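Local atomic coordinates of Lmo2812 protein (Listeria monocytogenes EGD-e, PDB entry 5ZQA), a protein that probably acts as a serine-type D-Ala-D-Ala carboxypeptidase, a penicillin-binding protein of the peptidase S11 family that trims cell-wall peptidoglycan. Residues Asp55-Ile60 against Val172-Asp177. Sequence-based numbering, arbitrary orientation.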
loop_
_atom_site.group_PDB
_atom_site.type_symbol
_atom_site.label_atom_id
_atom_site.label_comp_id
_atom_site.label_asym_id
_atom_site.label_seq_id
_atom_site.Cartn_x
_atom_site.Cartn_y
_atom_site.Cartn_z
ATOM N N ASP A 55 -11.148 -5.223 13.926
ATOM C CA ASP A 55 -11.167 -6.662 13.684
ATOM C C ASP A 55 -12.064 -7.028 12.505
ATOM O O ASP A 55 -12.195 -8.207 12.171
ATOM C CB ASP A 55 -11.637 -7.421 14.934
ATOM C CG ASP A 55 -10.731 -7.209 16.130
ATOM O OD1 ASP A 55 -9.620 -7.785 16.154
ATOM O OD2 ASP A 55 -11.142 -6.480 17.060
ATOM N N LYS A 56 -12.686 -6.028 11.883
ATOM C CA LYS A 56 -13.615 -6.259 10.788
ATOM C C LYS A 56 -12.883 -6.569 9.480
ATOM O O LYS A 56 -11.966 -5.852 9.078
ATOM C CB LYS A 56 -14.529 -5.046 10.597
ATOM C CG LYS A 56 -15.528 -5.211 9.454
ATOM C CD LYS A 56 -16.537 -4.080 9.397
ATOM C CE LYS A 56 -17.540 -4.324 8.275
ATOM N NZ LYS A 56 -18.471 -3.184 8.081
ATOM N N VAL A 57 -13.287 -7.642 8.816
ATOM C CA VAL A 57 -12.703 -7.993 7.525
ATOM C C VAL A 57 -13.202 -7.043 6.430
ATOM O O VAL A 57 -14.409 -6.886 6.223
ATOM C CB VAL A 57 -13.021 -9.444 7.155
ATOM C CG1 VAL A 57 -12.450 -9.793 5.780
ATOM C CG2 VAL A 57 -12.463 -10.381 8.219
ATOM N N MET A 58 -12.256 -6.413 5.739
ATOM C CA MET A 58 -12.537 -5.360 4.767
ATOM C C MET A 58 -11.780 -5.589 3.472
ATOM O O MET A 58 -10.637 -6.031 3.504
ATOM C CB MET A 58 -12.128 -3.989 5.322
ATOM C CG MET A 58 -12.769 -3.610 6.638
ATOM S SD MET A 58 -14.492 -3.136 6.417
ATOM C CE MET A 58 -14.294 -1.471 5.763
ATOM N N PRO A 59 -12.395 -5.261 2.324
ATOM C CA PRO A 59 -11.644 -5.236 1.060
ATOM C C PRO A 59 -10.548 -4.179 1.099
ATOM O O PRO A 59 -10.765 -3.062 1.590
ATOM C CB PRO A 59 -12.704 -4.869 0.014
ATOM C CG PRO A 59 -14.015 -5.098 0.675
ATOM C CD PRO A 59 -13.807 -4.886 2.143
ATOM N N ILE A 60 -9.371 -4.517 0.587
ATOM C CA ILE A 60 -8.238 -3.599 0.695
ATOM C C ILE A 60 -7.664 -3.122 -0.633
ATOM O O ILE A 60 -6.830 -2.212 -0.636
ATOM C CB ILE A 60 -7.086 -4.213 1.516
ATOM C CG1 ILE A 60 -6.530 -5.477 0.832
ATOM C CG2 ILE A 60 -7.547 -4.461 2.954
ATOM C CD1 ILE A 60 -5.201 -5.971 1.437
ATOM N N VAL A 172 -8.623 -9.098 1.087
ATOM C CA VAL A 172 -9.210 -8.583 2.322
ATOM C C VAL A 172 -8.218 -8.641 3.476
ATOM O O VAL A 172 -7.275 -9.444 3.473
ATOM C CB VAL A 172 -10.494 -9.356 2.742
ATOM C CG1 VAL A 172 -11.610 -9.181 1.699
ATOM C CG2 VAL A 172 -10.198 -10.825 2.991
ATOM N N SER A 173 -8.454 -7.791 4.474
ATOM C CA SER A 173 -7.616 -7.766 5.671
ATOM C C SER A 173 -8.358 -7.002 6.773
ATOM O O SER A 173 -9.552 -6.733 6.645
ATOM C CB SER A 173 -6.253 -7.130 5.353
ATOM O OG SER A 173 -5.319 -7.332 6.399
ATOM N N THR A 174 -7.648 -6.672 7.848
ATOM C CA THR A 174 -8.184 -5.885 8.963
ATOM C C THR A 174 -7.224 -4.750 9.257
ATOM O O THR A 174 -6.067 -4.818 8.833
ATOM C CB THR A 174 -8.332 -6.717 10.237
ATOM O OG1 THR A 174 -7.032 -7.145 10.667
ATOM C CG2 THR A 174 -9.204 -7.951 9.990
ATOM N N THR A 175 -7.649 -3.729 10.004
ATOM C CA THR A 175 -6.689 -2.677 10.334
ATOM C C THR A 175 -5.530 -3.238 11.143
ATOM O O THR A 175 -4.396 -2.784 10.998
ATOM C CB THR A 175 -7.284 -1.493 11.129
ATOM O OG1 THR A 175 -7.626 -1.904 12.456
ATOM C CG2 THR A 175 -8.485 -0.903 10.421
ATOM N N LYS A 176 -5.807 -4.224 11.995
ATOM C CA LYS A 176 -4.753 -4.837 12.791
ATOM C C LYS A 176 -3.706 -5.521 11.900
ATOM O O LYS A 176 -2.503 -5.337 12.092
ATOM C CB LYS A 176 -5.349 -5.827 13.796
ATOM C CG LYS A 176 -6.101 -5.166 14.938
ATOM C CD LYS A 176 -6.584 -6.215 15.932
ATOM C CE LYS A 176 -7.062 -5.566 17.222
ATOM N NZ LYS A 176 -5.985 -4.767 17.891
ATOM N N ASP A 177 -4.154 -6.297 10.918
ATOM C CA ASP A 177 -3.212 -6.977 10.031
ATOM C C ASP A 177 -2.476 -5.991 9.115
ATOM O O ASP A 177 -1.286 -6.168 8.829
ATOM C CB ASP A 177 -3.941 -8.021 9.195
ATOM C CG ASP A 177 -4.102 -9.347 9.910
ATOM O OD1 ASP A 177 -3.391 -9.618 10.903
ATOM O OD2 ASP A 177 -4.936 -10.142 9.443
HETATM O O HOH W 1 -10.563 -3.729 10.145
#
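The carboxylate of Asp55 meets the shaft of Lys176 rather than its amine: CD of Lys176 comes in tilted out of the carboxylate plane, over one face beside OD1 of Asp55 at 3.4 Å, and the last bend of the Lys176 chain (chi4 -59°) takes NZ away to a salt bridge with Glu51. The other flat groups are peptides. Met58 and Ser173 form the hydrogen-bonded pair of a two-stranded antiparallel ribbon, with Met58 N to Ser173 O at 2.9 Å and Ser173 N to Met58 O at 3.0 Å. Val172 CA adds a C-H contact to Met58 O, at 3.2 Å. On the opposite side of the strands from Met58, Val57, with CG1 anti to its backbone N (chi1 178°), sets that methyl 3.6 Å from CB of Val172. On the face shared by Met58 and Ser173, CG2 of Ile60 packs against CB of Ser173, whose OG bonds to Thr156. The strands part where helix 175-188 begins: Thr174 caps it, OG1 accepting from Asp177 N at 3.0 Å, and rests its CG2 methyl against the carbonyl oxygens of Asp55 and Lys56. A water there donates to Lys56 O and accepts from Thr175 N. Two main-chain bonds and a bridging water thus tie the approach to the predicted nucleophile Ser62 to segment 172-177, while the Thr174 cap separately fixes the helix start; the Asp55-Lys176 attraction is probably only long-range.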